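Local atomic coordinates of nigritoxine (PDB entry 5M41), a protein that acts as a bacterial toxin against crustaceans and insects. Residues A[209-214]-A[255-260]; A[221-224]-A[228-231]; A[235-238]-A[242-245]; A[39-44]-A[180-185]; A[29-34]-A[427-432]. One frame throughout, in Å; residues are numbered along the deposited sequence.

Contact 1 (A[209-214]-A[255-260]); sequences RSAKGA and AKYFDL
Ser210 OG is gripped by two groups. Across the contact it accepts a short hydrogen bond from Tyr257 OH, with 2.6 Å between Ser210 OG and Tyr257 OH. It also bonds to the backbone O of Leu40 on helix 34-54. Since the phenol is the donor to Ser210 OG, the serine proton is probably given to that carbonyl, and the hydroxyl then links helix 253-264 to helix 34-54 through helix 206-215. Tyr257 reaches this point because its CG is anti to the backbone N (chi1 -177°), which sends the ring straight across to helix 206-215. Ser210 OG lies at the ring edge, in its plane. Ala211 lies over one ring face instead. Its CA sits 3.8 Å from the Tyr257 ring centroid and 10° off the ring normal, a CH-pi contact. Ala211 CB rests on the same ring, 3.9 Å from Tyr257 CD2. This is helix-helix packing between helices 206-215 and 253-264, with strand 221-223 alongside. The short axes of 209-214 and 255-260 approach to 10.7 Å at 61°, a gap spanned by one large side chain set against small residues. One turn further on, Ala214 CB meets the ring obliquely, 3.6 Å from Tyr257 CE1. Phe43 of helix 34-54 touches both Ser210 and Tyr257. Phe232 also meets the Tyr257 ring.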
# COMPACT_ATOMS: atom_id res chain seq x y z
N ARG A 209 17.36 19.93 -21.58
CA ARG A 209 17.18 20.39 -22.97
C ARG A 209 16.57 19.33 -23.83
O ARG A 209 15.74 19.63 -24.70
CB ARG A 209 18.49 20.89 -23.60
CG ARG A 209 19.05 22.08 -22.83
CD ARG A 209 20.19 22.77 -23.58
NE ARG A 209 20.41 24.05 -22.94
CZ ARG A 209 21.51 24.39 -22.28
NH1 ARG A 209 22.54 23.54 -22.17
NH2 ARG A 209 21.56 25.58 -21.73
N SER A 210 16.99 18.08 -23.62
CA SER A 210 16.41 16.97 -24.37
C SER A 210 14.91 16.91 -24.04
O SER A 210 14.07 16.88 -24.93
CB SER A 210 17.14 15.66 -24.05
OG SER A 210 16.60 14.59 -24.83
N ALA A 211 14.57 16.97 -22.75
CA ALA A 211 13.18 16.89 -22.31
C ALA A 211 12.37 18.04 -22.95
O ALA A 211 11.22 17.85 -23.39
CB ALA A 211 13.10 16.97 -20.80
N LYS A 212 12.98 19.23 -23.01
CA LYS A 212 12.29 20.36 -23.61
C LYS A 212 12.08 20.15 -25.09
O LYS A 212 11.02 20.47 -25.62
CB LYS A 212 13.06 21.65 -23.40
CG LYS A 212 12.60 22.45 -22.20
CD LYS A 212 13.45 23.70 -21.98
CE LYS A 212 14.80 23.36 -21.35
NZ LYS A 212 15.51 24.61 -20.92
N GLY A 213 13.09 19.63 -25.78
CA GLY A 213 12.98 19.33 -27.20
C GLY A 213 11.85 18.34 -27.42
O GLY A 213 11.05 18.50 -28.33
N ALA A 214 11.77 17.32 -26.57
CA ALA A 214 10.72 16.33 -26.72
C ALA A 214 9.32 16.93 -26.49
O ALA A 214 8.38 16.52 -27.15
CB ALA A 214 10.97 15.14 -25.81
N ALA A 255 12.86 11.11 -14.36
CA ALA A 255 12.52 9.68 -14.49
C ALA A 255 11.35 9.47 -15.49
O ALA A 255 11.33 8.50 -16.28
CB ALA A 255 12.18 9.08 -13.14
N LYS A 256 10.36 10.35 -15.45
CA LYS A 256 9.27 10.27 -16.44
C LYS A 256 9.83 10.40 -17.87
O LYS A 256 9.44 9.66 -18.77
CB LYS A 256 8.17 11.31 -16.18
CG LYS A 256 6.98 11.21 -17.14
CD LYS A 256 5.88 12.25 -16.87
CE LYS A 256 6.38 13.66 -17.16
NZ LYS A 256 5.56 14.72 -16.52
N TYR A 257 10.78 11.30 -18.08
CA TYR A 257 11.36 11.47 -19.41
C TYR A 257 12.15 10.22 -19.84
O TYR A 257 11.99 9.71 -20.96
CB TYR A 257 12.24 12.73 -19.50
CG TYR A 257 12.79 12.95 -20.90
CD1 TYR A 257 11.93 12.88 -22.01
CD2 TYR A 257 14.16 13.20 -21.13
CE1 TYR A 257 12.41 13.07 -23.30
CE2 TYR A 257 14.64 13.39 -22.43
CZ TYR A 257 13.76 13.32 -23.50
OH TYR A 257 14.20 13.49 -24.79
N PHE A 258 12.99 9.69 -18.95
CA PHE A 258 13.68 8.46 -19.26
C PHE A 258 12.71 7.33 -19.57
O PHE A 258 12.94 6.58 -20.51
CB PHE A 258 14.59 8.06 -18.11
CG PHE A 258 15.94 8.71 -18.17
CD1 PHE A 258 16.83 8.43 -19.23
CD2 PHE A 258 16.34 9.59 -17.17
CE1 PHE A 258 18.09 9.03 -19.27
CE2 PHE A 258 17.61 10.17 -17.19
CZ PHE A 258 18.49 9.89 -18.24
N ASP A 259 11.62 7.22 -18.80
CA ASP A 259 10.62 6.17 -19.05
C ASP A 259 10.02 6.34 -20.47
O ASP A 259 9.75 5.36 -21.16
CB ASP A 259 9.46 6.28 -18.04
CG ASP A 259 9.84 5.85 -16.63
OD1 ASP A 259 10.94 5.28 -16.41
OD2 ASP A 259 9.01 6.11 -15.71
N LEU A 260 9.76 7.58 -20.85
CA LEU A 260 9.22 7.87 -22.18
C LEU A 260 10.18 7.44 -23.29
O LEU A 260 9.76 6.87 -24.31
CB LEU A 260 8.88 9.37 -22.30
CG LEU A 260 8.31 9.73 -23.71
CD1 LEU A 260 7.23 10.77 -23.63
CD2 LEU A 260 9.43 10.20 -24.65

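Contact 2 (A[221-224]-A[228-231]); sequences VSAS and FQLE
Val221 and Leu230 face each other as an antiparallel hydrogen-bonded pair, with CA atoms 4.8 Å apart. Three backbone hydrogen bonds join the strands. Val221 N donates to Leu230 O at 2.9 Å, with an N-H...O angle of 162°. In return, Val221 O takes two donors. Leu230 N approaches in the carbonyl plane, 2.9 Å from Val221 O. Gln229 N comes from above that plane, 3.0 Å from Val221 O. Both of these bonds are bent, with N-H...O angles near 140°, as expected when two successive amides share one acceptor.

A water extends the polar link toward the turn. It accepts from Phe228 N and also bonds to Ser222 OG at 2.8 Å. The amide end of Gln229 leads away from the pair, and its NE2 bonds to the backbone O of Pro227.

The apolar contacts are modest. Val221 CB and Leu230 CB lie 4.1 Å apart on the sheet face that meets helix 253-264. There both side chains pack on Leu260, and Leu230 also touches Ala263. Ala223 CB touches Gln229 CB at 3.7 Å and is also near Leu230 CD1. Leu230 places CG anti to its carbonyl carbon (chi1 -63°), and CD1 comes up beside Ala223.

The two short strands make a hairpin at the surface. With Gln229 and Leu230 both opposite Val221, it carries a classic beta bulge.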
# COMPACT_ATOMS: atom_id res chain seq x y z
N VAL A 221 5.59 12.34 -28.90
CA VAL A 221 6.78 11.68 -29.40
C VAL A 221 6.39 10.39 -30.12
O VAL A 221 5.40 9.74 -29.75
CB VAL A 221 7.71 11.40 -28.20
CG1 VAL A 221 8.93 10.55 -28.61
CG2 VAL A 221 8.13 12.73 -27.60
N SER A 222 7.15 10.03 -31.14
CA SER A 222 6.91 8.80 -31.88
C SER A 222 7.25 7.56 -31.08
O SER A 222 8.21 7.56 -30.32
CB SER A 222 7.71 8.81 -33.18
OG SER A 222 7.16 9.79 -34.07
N ALA A 223 6.48 6.48 -31.22
CA ALA A 223 6.89 5.21 -30.63
C ALA A 223 7.15 4.20 -31.75
O ALA A 223 6.23 3.85 -32.53
CB ALA A 223 5.86 4.67 -29.63
N SER A 224 8.41 3.79 -31.85
CA SER A 224 8.86 2.80 -32.84
C SER A 224 8.30 3.11 -34.24
O SER A 224 7.56 2.31 -34.82
CB SER A 224 8.50 1.39 -32.36
OG SER A 224 9.16 1.12 -31.13
N PHE A 228 3.05 10.52 -32.99
CA PHE A 228 2.04 11.04 -32.06
C PHE A 228 1.59 10.07 -30.98
O PHE A 228 0.42 10.08 -30.61
CB PHE A 228 0.80 11.57 -32.80
CG PHE A 228 1.12 12.22 -34.13
CD1 PHE A 228 2.09 13.20 -34.23
CD2 PHE A 228 0.43 11.83 -35.28
CE1 PHE A 228 2.38 13.79 -35.46
CE2 PHE A 228 0.70 12.41 -36.50
CZ PHE A 228 1.67 13.40 -36.59
N GLN A 229 2.51 9.27 -30.45
CA GLN A 229 2.13 8.21 -29.53
C GLN A 229 2.35 8.56 -28.06
O GLN A 229 1.60 8.13 -27.20
CB GLN A 229 2.88 6.93 -29.89
CG GLN A 229 2.52 6.41 -31.27
CD GLN A 229 1.04 6.06 -31.36
OE1 GLN A 229 0.59 5.19 -30.65
NE2 GLN A 229 0.28 6.78 -32.18
N LEU A 230 3.34 9.38 -27.76
CA LEU A 230 3.74 9.53 -26.39
C LEU A 230 3.69 10.99 -25.97
O LEU A 230 4.57 11.77 -26.30
CB LEU A 230 5.17 8.95 -26.21
CG LEU A 230 5.35 7.45 -26.46
CD1 LEU A 230 6.84 7.09 -26.47
CD2 LEU A 230 4.61 6.60 -25.42
N GLU A 231 2.64 11.35 -25.23
CA GLU A 231 2.47 12.71 -24.74
C GLU A 231 3.54 13.04 -23.71
O GLU A 231 3.88 12.21 -22.90
CB GLU A 231 1.09 12.84 -24.08
CG GLU A 231 0.62 14.28 -23.88
CD GLU A 231 -0.66 14.38 -23.04
OE1 GLU A 231 -1.22 15.49 -22.91
OE2 GLU A 231 -1.11 13.34 -22.51
O HOH W 1 5.55 11.98 -33.23

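Contact 3 (A[235-238]-A[242-245]); sequences EGFT and DELR
This is a surface contact between Thr238, in the loop ahead of helix 240-245, and Glu243 on that helix. Ser239 stands at the N-cap of the helix, where its OG bonds to Asp242 N. Glu243 reaches back to Thr238, one residue ahead of the N-cap. One of its oxygens, OE2, accepts two hydrogen bonds from Thr238. The backbone bond is nearly straight, with Thr238 N 2.8 Å from Glu243 OE2 and an N-H...O angle of 172°. It arrives on the anti side of the carboxylate. The hydroxyl bond is shorter, 2.6 Å from Thr238 OG1 to Glu243 OE2. The two donors come from opposite faces of the carboxylate plane. Thr238 OG1 sits between its own backbone N and carbonyl carbon (chi1 47°), which brings it to the same oxygen as the amide. The other oxygen, Glu243 OE1, is held by Leu254 N of helix 253-264. Both oxygens thus have donors, which fixes the rotation of the carboxylate and would favour the charged form. Phe237 crosses Glu243 at about a right angle, and its ring also stacks on Phe234. Phe237 CD1 rests 3.7 Å from Glu243 CG.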
# COMPACT_ATOMS: atom_id res chain seq x y z
N GLU A 235 6.47 20.90 -18.07
CA GLU A 235 5.99 21.54 -16.85
C GLU A 235 6.33 20.75 -15.59
O GLU A 235 6.21 19.52 -15.55
CB GLU A 235 4.48 21.80 -16.93
CG GLU A 235 4.13 22.85 -17.98
CD GLU A 235 2.66 22.91 -18.33
OE1 GLU A 235 1.86 22.15 -17.73
OE2 GLU A 235 2.30 23.73 -19.21
N GLY A 236 6.79 21.48 -14.57
CA GLY A 236 7.10 20.90 -13.26
C GLY A 236 8.56 20.52 -13.06
O GLY A 236 8.92 20.04 -11.99
N PHE A 237 9.39 20.71 -14.09
CA PHE A 237 10.83 20.42 -13.99
C PHE A 237 11.51 21.41 -13.04
O PHE A 237 11.25 22.60 -13.11
CB PHE A 237 11.49 20.49 -15.37
CG PHE A 237 11.66 19.15 -16.04
CD1 PHE A 237 12.93 18.56 -16.10
CD2 PHE A 237 10.59 18.50 -16.64
CE1 PHE A 237 13.11 17.33 -16.72
CE2 PHE A 237 10.76 17.26 -17.26
CZ PHE A 237 12.02 16.68 -17.30
N THR A 238 12.36 20.90 -12.15
CA THR A 238 13.15 21.77 -11.28
C THR A 238 14.50 22.07 -11.96
O THR A 238 14.68 21.76 -13.14
CB THR A 238 13.32 21.13 -9.88
OG1 THR A 238 13.72 19.77 -10.03
CG2 THR A 238 12.00 21.18 -9.11
N ASP A 242 18.73 19.65 -9.29
CA ASP A 242 17.65 19.08 -8.48
C ASP A 242 17.00 17.89 -9.16
O ASP A 242 16.66 16.94 -8.50
CB ASP A 242 16.61 20.14 -8.13
CG ASP A 242 17.10 21.11 -7.06
OD1 ASP A 242 18.01 20.75 -6.29
OD2 ASP A 242 16.60 22.23 -6.99
N GLU A 243 16.84 17.96 -10.48
CA GLU A 243 16.32 16.80 -11.24
C GLU A 243 17.21 15.58 -11.07
O GLU A 243 16.71 14.47 -10.89
CB GLU A 243 16.13 17.13 -12.71
CG GLU A 243 14.90 17.99 -12.99
CD GLU A 243 13.62 17.37 -12.45
OE1 GLU A 243 13.38 16.14 -12.61
OE2 GLU A 243 12.85 18.14 -11.86
N LEU A 244 18.53 15.77 -11.07
CA LEU A 244 19.44 14.63 -10.83
C LEU A 244 19.35 14.16 -9.39
O LEU A 244 19.39 12.95 -9.12
CB LEU A 244 20.90 14.94 -11.19
CG LEU A 244 21.24 15.27 -12.65
CD1 LEU A 244 22.74 15.14 -12.86
CD2 LEU A 244 20.56 14.37 -13.67
N ARG A 245 19.23 15.11 -8.46
CA ARG A 245 19.08 14.75 -7.06
C ARG A 245 17.80 13.92 -6.84
O ARG A 245 17.79 13.03 -6.00
CB ARG A 245 19.08 16.00 -6.17
CG ARG A 245 20.44 16.67 -6.08
CD ARG A 245 20.36 17.96 -5.28
NE ARG A 245 19.85 17.73 -3.93
CZ ARG A 245 20.60 17.42 -2.88
NH1 ARG A 245 21.92 17.31 -3.00
NH2 ARG A 245 20.03 17.25 -1.70

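Contact 4 (A[39-44]-A[180-185]); sequences NLYQFA and ILVERL
Tyr41 carries the meeting of helix 34-54 with helix 177-191, and Leu181, Val182 and Leu185 pack against its ring. The Tyr41 side chain points toward helix 177-191, with chi1 at -98°, away from the staggered values. Leu181 CB then lies over one ring face. It is 4.0 Å from the Tyr41 ring centroid and 11° off the ring normal, which makes a CH-pi contact. Leu181 CD1 also reaches the ring, at Tyr41 CD1. Val182 approaches obliquely through one branch, with Val182 CG2 3.7 Å from Tyr41 CD2. Leu185 crosses the tyrosine at about a right angle. Its CD2 sits near the ring plane at the edge, 3.6 Å from Tyr41 OH.

The hydroxyl is the polar end of an otherwise apolar contact. Tyr41 OH bonds to Asn85 OD1 and accepts from a water at 3.0 Å. The same water donates to Leu181 O at 2.8 Å, so it ties the phenol to the backbone of the second helix. Further along 39-44, Phe43 packs on Ala214.

The short axes approach to 9.7 Å at an angle of 116°. Leu40 turns to other neighbours, Val206 and Leu207 of helix 206-215. Helix 195-203 packs alongside through Leu203, which touches both Tyr41 and Leu185, and Leu103 from a loop also packs on Tyr41.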
# COMPACT_ATOMS: atom_id res chain seq x y z
N ASN A 39 18.04 9.61 -30.00
CA ASN A 39 16.82 10.40 -29.91
C ASN A 39 16.96 11.44 -28.79
O ASN A 39 16.54 12.59 -28.95
CB ASN A 39 15.63 9.51 -29.57
CG ASN A 39 15.12 8.70 -30.75
OD1 ASN A 39 14.26 7.83 -30.58
ND2 ASN A 39 15.65 8.93 -31.91
N LEU A 40 17.49 11.02 -27.65
CA LEU A 40 17.74 11.97 -26.55
C LEU A 40 18.62 13.14 -27.05
O LEU A 40 18.30 14.33 -26.81
CB LEU A 40 18.43 11.23 -25.39
CG LEU A 40 18.72 11.87 -24.04
CD1 LEU A 40 19.07 10.77 -23.01
CD2 LEU A 40 19.92 12.81 -24.15
N TYR A 41 19.74 12.81 -27.69
CA TYR A 41 20.61 13.89 -28.19
C TYR A 41 19.90 14.73 -29.25
O TYR A 41 20.02 15.97 -29.27
CB TYR A 41 21.92 13.34 -28.72
CG TYR A 41 23.04 13.43 -27.68
CD1 TYR A 41 23.58 14.67 -27.32
CD2 TYR A 41 23.53 12.30 -27.03
CE1 TYR A 41 24.58 14.78 -26.37
CE2 TYR A 41 24.55 12.40 -26.08
CZ TYR A 41 25.07 13.65 -25.75
OH TYR A 41 26.10 13.76 -24.82
N GLN A 42 19.14 14.05 -30.11
CA GLN A 42 18.43 14.70 -31.18
C GLN A 42 17.47 15.75 -30.63
O GLN A 42 17.41 16.86 -31.17
CB GLN A 42 17.66 13.66 -32.00
CG GLN A 42 16.91 14.23 -33.17
CD GLN A 42 17.68 14.07 -34.44
OE1 GLN A 42 18.90 14.26 -34.47
NE2 GLN A 42 16.99 13.70 -35.50
N PHE A 43 16.72 15.40 -29.58
CA PHE A 43 15.79 16.35 -28.96
C PHE A 43 16.51 17.53 -28.29
O PHE A 43 16.01 18.65 -28.36
CB PHE A 43 14.88 15.67 -27.93
CG PHE A 43 13.75 14.86 -28.54
CD1 PHE A 43 12.89 15.43 -29.49
CD2 PHE A 43 13.52 13.55 -28.12
CE1 PHE A 43 11.84 14.70 -30.05
CE2 PHE A 43 12.46 12.81 -28.67
CZ PHE A 43 11.62 13.38 -29.64
N ALA A 44 17.64 17.26 -27.62
CA ALA A 44 18.51 18.33 -27.11
C ALA A 44 18.95 19.32 -28.21
O ALA A 44 18.89 20.55 -28.02
CB ALA A 44 19.73 17.75 -26.40
N ILE A 180 26.87 10.55 -33.79
CA ILE A 180 28.27 10.85 -33.49
C ILE A 180 28.39 11.32 -32.04
O ILE A 180 29.36 10.98 -31.37
CB ILE A 180 28.91 11.90 -34.46
CG1 ILE A 180 28.86 11.47 -35.95
CG2 ILE A 180 30.37 12.22 -34.09
CD1 ILE A 180 29.29 10.05 -36.21
N LEU A 181 27.44 12.13 -31.58
CA LEU A 181 27.46 12.61 -30.18
C LEU A 181 27.33 11.49 -29.16
O LEU A 181 28.02 11.48 -28.13
CB LEU A 181 26.37 13.66 -29.94
CG LEU A 181 26.62 15.03 -30.57
CD1 LEU A 181 25.30 15.77 -30.77
CD2 LEU A 181 27.57 15.88 -29.73
N VAL A 182 26.44 10.55 -29.45
CA VAL A 182 26.30 9.34 -28.61
C VAL A 182 27.61 8.57 -28.58
O VAL A 182 28.09 8.18 -27.50
CB VAL A 182 25.16 8.43 -29.11
CG1 VAL A 182 25.23 7.01 -28.51
CG2 VAL A 182 23.81 9.10 -28.80
N GLU A 183 28.22 8.39 -29.76
CA GLU A 183 29.47 7.61 -29.81
C GLU A 183 30.59 8.38 -29.11
O GLU A 183 31.44 7.78 -28.50
CB GLU A 183 29.85 7.24 -31.27
CG GLU A 183 28.94 6.15 -31.84
CD GLU A 183 28.83 6.14 -33.37
OE1 GLU A 183 29.06 7.17 -34.04
OE2 GLU A 183 28.46 5.08 -33.91
N ARG A 184 30.59 9.71 -29.22
CA ARG A 184 31.59 10.52 -28.50
C ARG A 184 31.47 10.39 -26.98
O ARG A 184 32.46 10.23 -26.28
CB ARG A 184 31.54 12.00 -28.97
CG ARG A 184 32.30 12.97 -28.07
CD ARG A 184 33.80 12.72 -28.02
NE ARG A 184 34.36 13.38 -26.85
CZ ARG A 184 35.65 13.55 -26.61
NH1 ARG A 184 36.57 13.08 -27.44
NH2 ARG A 184 36.01 14.17 -25.49
N LEU A 185 30.25 10.44 -26.45
CA LEU A 185 30.04 10.30 -25.02
C LEU A 185 30.49 8.90 -24.55
O LEU A 185 31.16 8.76 -23.53
CB LEU A 185 28.56 10.60 -24.67
CG LEU A 185 28.12 10.38 -23.22
CD1 LEU A 185 28.99 11.25 -22.30
CD2 LEU A 185 26.62 10.66 -23.01
O HOH W 2 28.34 13.86 -26.77

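Contact 5 (A[29-34]-A[427-432]); sequences YRNLTK and TYRNHE
Arg429 sends CG anti to its backbone N (chi1 174°), runs extended through the next torsion, and then bends at chi3 (-35°). Asn31 puts CG anti to its carbonyl carbon. The two side chains come from opposite directions, and their flat groups end up stacked. The amide and guanidinium planes are 25° apart. Asn31 CG lies over the centre of one guanidinium face, 3.3 Å from Arg429 CZ. Asn31 CB sits over the same face, with Asn31 CB 3.2 Å from Arg429 NH2. Asn31 OD1 is 3.2 Å from Arg429 NH2 and 3.3 Å from Arg429 NE. These pairs are close, but the angles are poor and they are not hydrogen bonds. The oxygen lies over the flat cation instead of in line with its N-H bonds. A carbonyl dipole near that charge may still add some attraction. Asn31 OD1 takes a weak hydrogen bond from Gln354 NE2.

Arg429 also packs on Gln354, Val356 and Val435 from the strands beside its own. Just after it the chain turns, and Asn430 OD1 accepts a bent bond from Glu432 N at 3.0 Å. Glu432 is poorly ordered, so the turn is less sharply defined. The same oxygen bonds to Glu434 N.

The contact is small and lies near the surface. It joins the chain between helices 22-30 and 34-54 to the middle strand of a three-stranded antiparallel sheet, 354-357, 427-429 and 435-437. There it is an amide-guanidinium stack, followed by an Asx turn at Asn430 where strand 427-429 ends.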
# COMPACT_ATOMS: atom_id res chain seq x y z
N TYR A 29 20.72 6.26 -18.29
CA TYR A 29 21.21 6.60 -19.64
C TYR A 29 21.79 5.37 -20.34
O TYR A 29 21.50 5.10 -21.51
CB TYR A 29 22.24 7.73 -19.59
CG TYR A 29 22.79 8.01 -20.97
CD1 TYR A 29 22.07 8.80 -21.86
CD2 TYR A 29 23.98 7.42 -21.39
CE1 TYR A 29 22.55 9.03 -23.15
CE2 TYR A 29 24.46 7.64 -22.66
CZ TYR A 29 23.73 8.44 -23.54
OH TYR A 29 24.18 8.62 -24.81
N ARG A 30 22.60 4.62 -19.60
CA ARG A 30 23.28 3.44 -20.13
C ARG A 30 22.28 2.36 -20.54
O ARG A 30 22.50 1.63 -21.49
CB ARG A 30 24.30 2.89 -19.10
CG ARG A 30 25.67 3.58 -19.22
CD ARG A 30 26.79 2.79 -18.51
NE ARG A 30 26.43 2.59 -17.10
CZ ARG A 30 27.00 3.18 -16.06
NH1 ARG A 30 28.06 3.96 -16.21
NH2 ARG A 30 26.53 2.93 -14.84
N ASN A 31 21.16 2.27 -19.84
CA ASN A 31 20.19 1.25 -20.19
C ASN A 31 19.23 1.59 -21.34
O ASN A 31 18.43 0.76 -21.74
CB ASN A 31 19.45 0.79 -18.94
CG ASN A 31 20.36 -0.05 -18.03
OD1 ASN A 31 20.50 0.22 -16.86
ND2 ASN A 31 20.98 -1.04 -18.61
N LEU A 32 19.33 2.81 -21.87
CA LEU A 32 18.60 3.15 -23.09
C LEU A 32 19.21 2.39 -24.25
O LEU A 32 20.42 2.15 -24.26
CB LEU A 32 18.71 4.65 -23.37
CG LEU A 32 18.05 5.59 -22.37
CD1 LEU A 32 18.26 7.05 -22.82
CD2 LEU A 32 16.54 5.27 -22.30
N THR A 33 18.40 2.01 -25.23
CA THR A 33 18.97 1.47 -26.48
C THR A 33 19.76 2.59 -27.17
O THR A 33 19.54 3.77 -26.88
CB THR A 33 17.86 1.02 -27.46
OG1 THR A 33 17.08 2.15 -27.81
CG2 THR A 33 16.92 -0.10 -26.82
N LYS A 34 20.69 2.23 -28.05
CA LYS A 34 21.41 3.22 -28.88
C LYS A 34 20.46 4.20 -29.59
O LYS A 34 20.69 5.42 -29.59
CB LYS A 34 22.30 2.52 -29.90
CG LYS A 34 23.70 2.18 -29.39
CD LYS A 34 24.70 3.30 -29.74
CE LYS A 34 25.38 3.08 -31.09
NZ LYS A 34 25.82 4.38 -31.67
N THR A 427 9.98 0.96 -10.21
CA THR A 427 10.39 -0.17 -11.02
C THR A 427 11.82 -0.59 -10.69
O THR A 427 12.60 0.17 -10.13
CB THR A 427 10.32 0.11 -12.55
OG1 THR A 427 11.33 1.05 -12.92
CG2 THR A 427 8.94 0.60 -13.05
N TYR A 428 12.17 -1.82 -11.04
CA TYR A 428 13.52 -2.33 -10.88
C TYR A 428 13.90 -3.15 -12.09
O TYR A 428 13.04 -3.54 -12.88
CB TYR A 428 13.67 -3.18 -9.61
CG TYR A 428 13.06 -4.57 -9.70
CD1 TYR A 428 13.87 -5.70 -9.88
CD2 TYR A 428 11.67 -4.75 -9.60
CE1 TYR A 428 13.32 -6.98 -9.94
CE2 TYR A 428 11.11 -6.02 -9.68
CZ TYR A 428 11.93 -7.13 -9.85
OH TYR A 428 11.36 -8.38 -9.91
N ARG A 429 15.19 -3.37 -12.26
CA ARG A 429 15.69 -4.18 -13.34
C ARG A 429 16.25 -5.45 -12.74
O ARG A 429 17.18 -5.40 -11.93
CB ARG A 429 16.76 -3.41 -14.13
CG ARG A 429 17.46 -4.22 -15.22
CD ARG A 429 18.60 -3.44 -15.85
NE ARG A 429 18.24 -2.03 -15.90
CZ ARG A 429 17.59 -1.45 -16.91
NH1 ARG A 429 17.26 -2.14 -18.01
NH2 ARG A 429 17.28 -0.16 -16.83
N ASN A 430 15.67 -6.59 -13.11
CA ASN A 430 16.15 -7.88 -12.61
C ASN A 430 17.47 -8.28 -13.25
O ASN A 430 18.06 -7.54 -14.06
CB ASN A 430 15.08 -8.97 -12.78
CG ASN A 430 14.76 -9.27 -14.24
OD1 ASN A 430 15.61 -9.12 -15.12
ND2 ASN A 430 13.52 -9.71 -14.49
N HIS A 431 17.94 -9.47 -12.89
CA HIS A 431 19.27 -9.92 -13.29
C HIS A 431 19.43 -10.04 -14.79
O HIS A 431 20.53 -9.84 -15.31
CB HIS A 431 19.63 -11.21 -12.54
CG HIS A 431 19.28 -11.17 -11.06
ND1 HIS A 431 19.85 -10.29 -10.20
CD2 HIS A 431 18.39 -11.93 -10.30
CE1 HIS A 431 19.35 -10.48 -8.96
NE2 HIS A 431 18.46 -11.49 -9.02
N GLU A 432 18.34 -10.30 -15.50
CA GLU A 432 18.37 -10.48 -16.96
C GLU A 432 17.98 -9.23 -17.74
O GLU A 432 17.73 -9.29 -18.94
CB GLU A 432 17.50 -11.67 -17.40
CG GLU A 432 17.52 -12.85 -16.45
CD GLU A 432 16.48 -12.71 -15.35
OE1 GLU A 432 15.30 -12.48 -15.69
OE2 GLU A 432 16.85 -12.82 -14.16

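In the fold
Contacts 1 and 4 are buried helix packing, each built round one tyrosine. Contacts 2, 3 and 5 lie at the surface and rely more on polar groups: backbone bonds in 2, a carboxylate in 3, stacked flat groups in 5. Helix 34-54 serves contact 4 and also meets contact 1, where Leu40 and Phe43 touch Ser210. Contact 1 is a hub, since it touches all four others. Leu260 packs on the hairpin of contact 2, and Ala211 on Phe237 of contact 3. Contact 5 reaches the core through Tyr29 and Leu32, which pack on Leu40.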